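Local atomic coordinates of ATP-dependent kinase YFH7 (Saccharomyces cerevisiae, PDB entry 2GA8), a protein that acts as an ATP-dependent kinase that could take part in the assembly of endoplasmic reticulum membranes. Residues D21-V25 and C255-F259; V73-D77 and I201-T205; D103-P108 and N193-Q197; A131-R135 and P249-Q253. All coordinates share one frame; numbering follows the deposited sequence.

Contact 1: residues D21-V25 and C255-F259; sequences DNYRV and CISKF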
# COMPACT_ATOMS: atom_id res chain seq x y z
N ASP A 21 -15.91 -2.19 16.08
CA ASP A 21 -14.96 -1.12 16.39
C ASP A 21 -14.22 -0.54 15.19
O ASP A 21 -13.76 0.61 15.24
CB ASP A 21 -13.92 -1.63 17.39
CG ASP A 21 -14.54 -2.09 18.69
OD1 ASP A 21 -15.21 -1.28 19.35
OD2 ASP A 21 -14.36 -3.28 19.04
N ASN A 22 -14.10 -1.31 14.12
CA ASN A 22 -13.38 -0.84 12.94
C ASN A 22 -14.10 -1.22 11.67
O ASN A 22 -14.54 -2.36 11.51
CB ASN A 22 -11.97 -1.45 12.90
CG ASN A 22 -11.11 -1.02 14.07
OD1 ASN A 22 -11.08 -1.68 15.12
ND2 ASN A 22 -10.39 0.08 13.91
N TYR A 23 -14.21 -0.27 10.76
CA TYR A 23 -14.88 -0.52 9.49
C TYR A 23 -14.05 -1.48 8.64
O TYR A 23 -14.59 -2.28 7.88
CB TYR A 23 -15.08 0.78 8.71
CG TYR A 23 -15.95 0.58 7.50
CD1 TYR A 23 -17.32 0.35 7.65
CD2 TYR A 23 -15.42 0.57 6.21
CE1 TYR A 23 -18.13 0.13 6.55
CE2 TYR A 23 -16.22 0.34 5.10
CZ TYR A 23 -17.58 0.12 5.28
OH TYR A 23 -18.38 -0.09 4.19
N ARG A 24 -12.73 -1.37 8.75
CA ARG A 24 -11.86 -2.24 7.99
C ARG A 24 -10.62 -2.61 8.78
O ARG A 24 -10.22 -1.91 9.71
CB ARG A 24 -11.49 -1.59 6.65
CG ARG A 24 -11.22 -0.10 6.72
CD ARG A 24 -10.79 0.50 5.38
NE ARG A 24 -11.77 0.29 4.31
CZ ARG A 24 -12.09 1.21 3.41
NH1 ARG A 24 -11.54 2.41 3.43
NH2 ARG A 24 -12.97 0.92 2.45
N VAL A 25 -10.03 -3.75 8.44
CA VAL A 25 -8.82 -4.18 9.11
C VAL A 25 -7.69 -4.09 8.11
O VAL A 25 -7.90 -4.24 6.91
CB VAL A 25 -8.95 -5.63 9.63
CG1 VAL A 25 -10.09 -5.71 10.64
CG2 VAL A 25 -9.18 -6.57 8.48
N CYS A 255 -8.60 0.22 -6.48
CA CYS A 255 -9.70 0.95 -5.88
C CYS A 255 -10.09 0.34 -4.55
O CYS A 255 -10.33 -0.86 -4.45
CB CYS A 255 -10.93 0.96 -6.78
SG CYS A 255 -12.35 1.74 -5.95
N ILE A 256 -10.14 1.18 -3.52
CA ILE A 256 -10.55 0.75 -2.20
C ILE A 256 -11.91 1.42 -2.02
O ILE A 256 -11.99 2.64 -1.89
CB ILE A 256 -9.58 1.25 -1.11
CG1 ILE A 256 -8.20 0.63 -1.34
CG2 ILE A 256 -10.11 0.88 0.27
CD1 ILE A 256 -7.12 1.22 -0.46
N SER A 257 -12.97 0.62 -2.04
CA SER A 257 -14.33 1.14 -1.92
C SER A 257 -14.99 0.84 -0.58
O SER A 257 -14.37 0.26 0.31
CB SER A 257 -15.21 0.55 -3.02
OG SER A 257 -15.50 -0.81 -2.74
N LYS A 258 -16.26 1.23 -0.46
CA LYS A 258 -17.01 0.97 0.76
C LYS A 258 -17.08 -0.54 1.01
O LYS A 258 -17.27 -0.97 2.14
CB LYS A 258 -18.43 1.53 0.65
CG LYS A 258 -19.26 0.91 -0.48
CD LYS A 258 -20.72 1.40 -0.46
CE LYS A 258 -20.82 2.90 -0.73
NZ LYS A 258 -20.32 3.27 -2.09
N PHE A 259 -16.91 -1.33 -0.04
CA PHE A 259 -16.98 -2.79 0.12
C PHE A 259 -15.68 -3.40 0.61
O PHE A 259 -15.67 -4.54 1.08
CB PHE A 259 -17.40 -3.43 -1.20
CG PHE A 259 -18.78 -3.04 -1.64
CD1 PHE A 259 -19.89 -3.43 -0.91
CD2 PHE A 259 -18.96 -2.23 -2.76
CE1 PHE A 259 -21.17 -3.02 -1.27
CE2 PHE A 259 -20.23 -1.82 -3.13
CZ PHE A 259 -21.33 -2.21 -2.38
O HOH W 1 -12.91 3.37 0.65
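The hydroxyl of Tyr23 is held by two backbone groups: it donates to the carbonyl of Lys258, with OH and O a very short 2.5 Å apart, and it accepts from the amide of Ser231. The Lys258 carbonyl oxygen comes to the edge of the phenol, near the ring plane, and Lys258 CB lies 3.9 Å from Tyr23 OH. Tyr23 reaches this far because CG stands anti to the backbone N (chi1 -171°), which aims the ring at the backbone of Lys258.

Arg24, bent at chi3 (58°), crosses Ile256 at a slant at the end of strand 248-256. One face of its guanidinium is covered by the CG2 methyl of Ile256, which sits 3.6 Å from NH2 and nearer the rim than the centre. A water in the guanidinium plane joins the segments, accepting from Arg24 NH2 at 3.0 Å and donating to Ile256 O at 2.8 Å. The buried charge is further tied down by Thr205, bonded to NH1, and by Thr260 O, bonded to NE. Within the loop, Ser257 OG accepts from Phe259 N at 3.1 Å, forming an ST turn.

Residues 21-25 lead from helix 4-17 into strand 25-30, whereas 255-259 carry the chain from strand 248-256 of the mixed sheet to strand 262-267. Strands 25-30 and 262-267 are neighbours in the parallel sheet, and the contact therefore joins the approaches to both.

Contact 2: residues V73-D77 and I201-T205; sequences VNLVD and ILAKT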
# COMPACT_ATOMS: atom_id res chain seq x y z
N VAL A 73 -17.79 10.64 4.72
CA VAL A 73 -16.66 10.87 5.61
C VAL A 73 -15.70 11.81 4.87
O VAL A 73 -15.37 11.57 3.71
CB VAL A 73 -15.91 9.55 5.93
CG1 VAL A 73 -14.68 9.84 6.78
CG2 VAL A 73 -16.84 8.59 6.66
N ASN A 74 -15.28 12.88 5.53
CA ASN A 74 -14.36 13.83 4.90
C ASN A 74 -12.96 13.30 5.19
O ASN A 74 -12.52 13.29 6.34
CB ASN A 74 -14.53 15.23 5.50
CG ASN A 74 -13.87 16.30 4.65
OD1 ASN A 74 -12.71 16.17 4.26
ND2 ASN A 74 -14.60 17.37 4.37
N LEU A 75 -12.27 12.85 4.16
CA LEU A 75 -10.95 12.27 4.35
C LEU A 75 -9.76 13.22 4.27
O LEU A 75 -8.72 12.95 4.87
CB LEU A 75 -10.76 11.12 3.37
CG LEU A 75 -11.82 10.03 3.52
CD1 LEU A 75 -11.64 8.98 2.45
CD2 LEU A 75 -11.72 9.42 4.91
N VAL A 76 -9.91 14.32 3.56
CA VAL A 76 -8.80 15.25 3.42
C VAL A 76 -9.09 16.69 3.83
O VAL A 76 -8.52 17.63 3.27
CB VAL A 76 -8.26 15.24 1.98
CG1 VAL A 76 -7.68 13.86 1.66
CG2 VAL A 76 -9.38 15.58 1.00
N ASP A 77 -9.96 16.86 4.82
CA ASP A 77 -10.30 18.18 5.31
C ASP A 77 -9.11 18.79 6.05
O ASP A 77 -8.95 20.01 6.10
CB ASP A 77 -11.50 18.10 6.26
CG ASP A 77 -11.28 17.11 7.39
OD1 ASP A 77 -10.34 17.31 8.19
OD2 ASP A 77 -12.05 16.12 7.48
N ILE A 201 -5.59 8.20 5.75
CA ILE A 201 -6.91 8.13 5.15
C ILE A 201 -7.53 6.79 5.51
O ILE A 201 -8.70 6.71 5.90
CB ILE A 201 -6.82 8.28 3.61
CG1 ILE A 201 -6.48 9.73 3.27
CG2 ILE A 201 -8.12 7.83 2.96
CD1 ILE A 201 -6.25 9.98 1.80
N LEU A 202 -6.75 5.72 5.39
CA LEU A 202 -7.26 4.39 5.72
C LEU A 202 -7.63 4.29 7.19
O LEU A 202 -8.66 3.71 7.55
CB LEU A 202 -6.22 3.32 5.37
CG LEU A 202 -5.96 3.14 3.87
CD1 LEU A 202 -4.87 2.09 3.67
CD2 LEU A 202 -7.25 2.70 3.18
N ALA A 203 -6.79 4.84 8.06
CA ALA A 203 -7.07 4.79 9.49
C ALA A 203 -8.34 5.55 9.81
O ALA A 203 -9.12 5.14 10.67
CB ALA A 203 -5.89 5.36 10.29
N LYS A 204 -8.56 6.66 9.11
CA LYS A 204 -9.76 7.45 9.34
C LYS A 204 -11.00 6.68 8.88
O LYS A 204 -12.04 6.75 9.53
CB LYS A 204 -9.67 8.79 8.60
CG LYS A 204 -10.85 9.72 8.90
CD LYS A 204 -10.57 11.16 8.46
CE LYS A 204 -11.71 12.08 8.88
NZ LYS A 204 -11.42 13.51 8.61
N THR A 205 -10.90 5.95 7.77
CA THR A 205 -12.06 5.19 7.31
C THR A 205 -12.30 3.99 8.22
O THR A 205 -13.43 3.50 8.33
CB THR A 205 -11.92 4.71 5.84
OG1 THR A 205 -10.72 3.93 5.67
CG2 THR A 205 -11.88 5.90 4.90
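Lys204 reaches from its helix to the 73-77 loop, CG standing opposite the backbone N across the first bond (chi1 -175°) and the chain beyond it fully extended. From CB the chain passes Leu75, whose CD2 methyl lies 4.1 Å from CG and equally near CD. CE then meets the carbonyl of Asn74 and, more loosely, CG1 of Val73. At the tip, NZ donates to Asn74 O at 2.5 Å, arriving almost in line with the C=O bond (173°), and forms a salt bridge with Asp77 OD2 at 2.9 Å. The ammonium is shared by two acceptors that lie close together, and probably offsets their mutual repulsion. With an alanine in place of Lys204, Asp77 would probably lose its salt-bridge partner, and the neighbouring Asn74 carbonyl and Asp77 carboxylate oxygens would be left without the shared cation.

Beneath this polar tip the contact is apolar. Leu75 crosses both Ile201 and Thr205 at about a right angle: its CD1 packs on Ile201 CG2 at 3.7 Å, and its CD2 on Thr205 CG2 at 3.5 Å. Val76 CG1 adds a looser touch on Ile201 CD1. Thr205 turns its methyl to Leu75, while its hydroxyl donates to Leu202 O at 2.8 Å, one turn back in the helix.

The loop, which runs between strands 65-66 and 80-81, covers the later part of helix 192-206. Leu75 and Ile201 both also rest on Ile136 of strand 134-136 and Ile237 of strand 237-243, so loop, helix and mixed sheet share one apolar layer.

Contact 3: residues D103-P108 and N193-Q197; sequences DVNFQP and NNFLQ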
# COMPACT_ATOMS: atom_id res chain seq x y z
N ASP A 103 11.98 16.50 -0.16
CA ASP A 103 11.53 17.00 1.13
C ASP A 103 10.52 16.06 1.79
O ASP A 103 9.32 16.09 1.48
CB ASP A 103 10.92 18.39 0.95
CG ASP A 103 10.46 19.01 2.24
OD1 ASP A 103 10.68 18.41 3.32
OD2 ASP A 103 9.87 20.11 2.19
N VAL A 104 10.99 15.23 2.72
CA VAL A 104 10.11 14.28 3.39
C VAL A 104 9.09 14.96 4.29
O VAL A 104 8.13 14.32 4.73
CB VAL A 104 10.92 13.25 4.23
CG1 VAL A 104 11.88 12.50 3.33
CG2 VAL A 104 11.68 13.96 5.36
N ASN A 105 9.29 16.25 4.56
CA ASN A 105 8.36 17.00 5.40
C ASN A 105 7.32 17.81 4.62
O ASN A 105 6.51 18.53 5.21
CB ASN A 105 9.12 17.94 6.35
CG ASN A 105 9.42 17.29 7.69
OD1 ASN A 105 9.85 17.97 8.63
ND2 ASN A 105 9.22 15.98 7.78
N PHE A 106 7.36 17.71 3.29
CA PHE A 106 6.40 18.42 2.45
C PHE A 106 5.04 17.79 2.72
O PHE A 106 4.86 16.59 2.51
CB PHE A 106 6.76 18.26 0.98
CG PHE A 106 5.78 18.92 0.03
CD1 PHE A 106 5.72 20.30 -0.07
CD2 PHE A 106 4.94 18.15 -0.77
CE1 PHE A 106 4.84 20.91 -0.96
CE2 PHE A 106 4.06 18.75 -1.66
CZ PHE A 106 4.01 20.13 -1.76
N GLN A 107 4.09 18.58 3.20
CA GLN A 107 2.77 18.05 3.50
C GLN A 107 1.92 17.88 2.25
O GLN A 107 1.97 18.68 1.32
CB GLN A 107 2.03 18.95 4.51
CG GLN A 107 2.63 18.93 5.91
CD GLN A 107 2.67 17.53 6.50
OE1 GLN A 107 1.64 16.90 6.72
NE2 GLN A 107 3.88 17.04 6.76
N PRO A 108 1.13 16.79 2.21
CA PRO A 108 0.26 16.51 1.07
C PRO A 108 -0.77 17.63 0.93
O PRO A 108 -1.18 18.23 1.92
CB PRO A 108 -0.40 15.19 1.45
CG PRO A 108 0.62 14.53 2.32
CD PRO A 108 1.12 15.68 3.17
N ASN A 193 5.74 10.52 1.82
CA ASN A 193 4.80 11.52 2.31
C ASN A 193 3.36 11.11 1.97
O ASN A 193 2.48 11.08 2.83
CB ASN A 193 5.05 12.89 1.64
CG ASN A 193 6.51 13.34 1.69
OD1 ASN A 193 7.42 12.53 1.64
ND2 ASN A 193 6.72 14.65 1.76
N ASN A 194 3.14 10.83 0.69
CA ASN A 194 1.80 10.46 0.24
C ASN A 194 1.39 9.05 0.66
O ASN A 194 0.20 8.78 0.82
CB ASN A 194 1.67 10.63 -1.28
CG ASN A 194 0.36 11.31 -1.67
OD1 ASN A 194 -0.17 11.10 -2.76
ND2 ASN A 194 -0.15 12.15 -0.78
N PHE A 195 2.35 8.15 0.84
CA PHE A 195 1.99 6.81 1.28
C PHE A 195 1.49 6.93 2.72
O PHE A 195 0.50 6.31 3.10
CB PHE A 195 3.17 5.85 1.22
CG PHE A 195 2.78 4.43 1.44
CD1 PHE A 195 2.29 3.66 0.39
CD2 PHE A 195 2.78 3.88 2.72
CE1 PHE A 195 1.81 2.37 0.60
CE2 PHE A 195 2.30 2.59 2.94
CZ PHE A 195 1.82 1.83 1.89
N LEU A 196 2.19 7.72 3.52
CA LEU A 196 1.77 7.92 4.90
C LEU A 196 0.37 8.55 4.88
O LEU A 196 -0.48 8.20 5.69
CB LEU A 196 2.75 8.85 5.62
CG LEU A 196 2.35 9.26 7.05
CD1 LEU A 196 2.18 8.00 7.90
CD2 LEU A 196 3.43 10.17 7.64
N GLN A 197 0.13 9.45 3.93
CA GLN A 197 -1.17 10.09 3.84
C GLN A 197 -2.24 9.06 3.51
O GLN A 197 -3.36 9.15 4.00
CB GLN A 197 -1.15 11.21 2.78
CG GLN A 197 -2.37 12.12 2.84
CD GLN A 197 -2.58 12.75 4.21
OE1 GLN A 197 -1.64 13.19 4.86
NE2 GLN A 197 -3.84 12.81 4.65
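Residues 103-106 form a type I beta turn, closed by Phe106 N to Asp103 O at 3.1 Å, and the loop beyond it passes the opening turn of helix 192-206; Val104 and Asn193 come within 6.1 Å of each other at their CA atoms.

Asn193 enters the turn with its amide. ND2 donates to Asp103 O at 3.0 Å (165° at the hydrogen) and to Phe106 O at 2.8 Å (157°). Each acceptor lies close to the amide plane and is met on a lone pair, so both N-H groups are used and the amide is fixed in rotation. Its other end, OD1, is bonded by Arg127. Asp103 also braces the turn from within: OD1 accepts from Asn105 N at 2.9 Å in an Asx turn, met from above the carboxylate plane.

Farther along, the ring of Pro108 crosses Gln197 obliquely, CG lying 3.8 Å from Gln197 CB and 3.7 Å from OE1. The same proline rests on Val124 of strand 123-125.

Since Asn193 ND2 bonds backbone carbonyls, this polar grip probably depends on the turn's shape, while Pro108 supplies the apolar part; Asp103 O, gripped by two donors, ties the turn's own closure to the helix.

Contact 4: residues A131-R135 and P249-Q253; sequences ANAIR and PTPDQ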
# COMPACT_ATOMS: atom_id res chain seq x y z
N ALA A 131 2.04 11.92 -10.28
CA ALA A 131 2.34 10.52 -10.58
C ALA A 131 2.02 9.57 -9.43
O ALA A 131 1.74 8.40 -9.65
CB ALA A 131 3.81 10.38 -10.97
N ASN A 132 2.06 10.08 -8.19
CA ASN A 132 1.75 9.24 -7.03
C ASN A 132 0.47 9.72 -6.35
O ASN A 132 0.24 9.43 -5.18
CB ASN A 132 2.90 9.29 -6.02
CG ASN A 132 4.24 8.93 -6.65
OD1 ASN A 132 5.18 9.71 -6.60
ND2 ASN A 132 4.32 7.75 -7.23
N ALA A 133 -0.36 10.44 -7.09
CA ALA A 133 -1.59 10.97 -6.53
C ALA A 133 -2.57 9.90 -6.06
O ALA A 133 -2.69 8.83 -6.66
CB ALA A 133 -2.28 11.88 -7.55
N ILE A 134 -3.27 10.22 -4.97
CA ILE A 134 -4.32 9.38 -4.41
C ILE A 134 -5.57 10.13 -4.85
O ILE A 134 -5.60 11.36 -4.78
CB ILE A 134 -4.27 9.35 -2.87
CG1 ILE A 134 -3.00 8.64 -2.40
CG2 ILE A 134 -5.52 8.67 -2.31
CD1 ILE A 134 -2.68 8.88 -0.93
N ARG A 135 -6.59 9.41 -5.32
CA ARG A 135 -7.81 10.07 -5.77
C ARG A 135 -9.01 9.58 -4.99
O ARG A 135 -9.19 8.39 -4.76
CB ARG A 135 -8.03 9.83 -7.27
CG ARG A 135 -6.97 10.50 -8.14
CD ARG A 135 -7.34 10.44 -9.61
NE ARG A 135 -6.41 11.24 -10.42
CZ ARG A 135 -5.12 10.96 -10.56
NH1 ARG A 135 -4.59 9.90 -9.96
NH2 ARG A 135 -4.35 11.75 -11.30
N PRO A 249 5.07 4.99 -12.19
CA PRO A 249 3.77 4.81 -11.53
C PRO A 249 2.64 5.25 -12.46
O PRO A 249 2.81 6.16 -13.26
CB PRO A 249 3.89 5.68 -10.29
CG PRO A 249 4.80 6.78 -10.73
CD PRO A 249 5.86 6.03 -11.51
N THR A 250 1.50 4.57 -12.35
CA THR A 250 0.34 4.88 -13.16
C THR A 250 -0.87 5.06 -12.24
O THR A 250 -0.99 4.39 -11.22
CB THR A 250 0.07 3.76 -14.19
OG1 THR A 250 -1.09 4.09 -14.97
CG2 THR A 250 -0.14 2.43 -13.50
N PRO A 251 -1.78 5.98 -12.59
CA PRO A 251 -2.99 6.29 -11.83
C PRO A 251 -4.07 5.23 -11.65
O PRO A 251 -4.22 4.31 -12.45
CB PRO A 251 -3.54 7.52 -12.56
CG PRO A 251 -3.16 7.24 -13.97
CD PRO A 251 -1.73 6.78 -13.83
N ASP A 252 -4.81 5.40 -10.56
CA ASP A 252 -5.93 4.55 -10.17
C ASP A 252 -5.88 3.08 -10.57
O ASP A 252 -6.78 2.58 -11.24
CB ASP A 252 -7.22 5.16 -10.71
CG ASP A 252 -7.22 6.67 -10.62
OD1 ASP A 252 -6.81 7.21 -9.58
OD2 ASP A 252 -7.64 7.32 -11.60
N GLN A 253 -4.85 2.36 -10.13
CA GLN A 253 -4.72 0.95 -10.45
C GLN A 253 -5.44 0.08 -9.43
O GLN A 253 -5.81 -1.06 -9.72
CB GLN A 253 -3.25 0.55 -10.53
CG GLN A 253 -2.51 1.20 -11.67
CD GLN A 253 -3.01 0.72 -13.02
OE1 GLN A 253 -2.98 1.46 -14.01
NE2 GLN A 253 -3.47 -0.52 -13.08
O HOH W 2 -4.42 7.04 -8.02
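The guanidinium of Arg135 and the carboxylate of Asp252 stand almost perpendicular, their planes 84° apart, and a water lies at the guanidinium edge, in its plane. The setting is a mixed beta sheet in which strands 134-136 and 248-256 flank strand 237-243 and run in the same direction, so these side chains meet across the strand between them. Arg135 NH1 forms a long salt bridge with Asp252 OD1, 3.5 Å away, and that oxygen also presses on Arg135 CD at 3.3 Å. The arginine, extended from CG to NE, lies beside Pro251, whose CB is 3.7 Å from NH1. Were Arg135 an alanine, OD1 of Asp252 would probably be left without its cationic mate, and the side of Pro251 that the arginine lines would be bared.

The chain turns a corner at Pro251 and Asp252. Asp252 takes a positive phi (31°) at this corner, and its carboxylate crosses the arginine at about a right angle. OD2 is bonded by the hydroxyl of the modified cysteine at position 121.

At the other end, Pro249 packs against the turn before strand 134-136. Ala131 CB touches its CG at 3.7 Å, and Asn132 ND2, bonded to the carbonyls of Gly163 and His165, lies against the same ring. Between the two ends, the water accepts from Asp252 N at 3.0 Å and lies 2.8 Å from Ala133 O.

Overall arrangement
Burial falls from contact 1, which is inside the fold, through the partly buried contacts 2 and 3, to contact 4 at the surface. Contacts 2 and 3 use opposite ends of helix 192-206, while contacts 1 and 4 share strand 248-256. Contacts 1 and 2 join directly, Arg24 NH1 lying 2.8 Å from Thr205 OG1; contacts 3 and 4 pack where the backbone of Asn194 meets Ile134. The chemistry differs accordingly: backbone carbonyls accept side-chain donors in contacts 1, 2 and 3, while carboxylate salt bridges are added only in contacts 2 and 4, which lie nearer the surface than contact 1. Contact 2 alone adds a substantial cluster of branched aliphatic side chains.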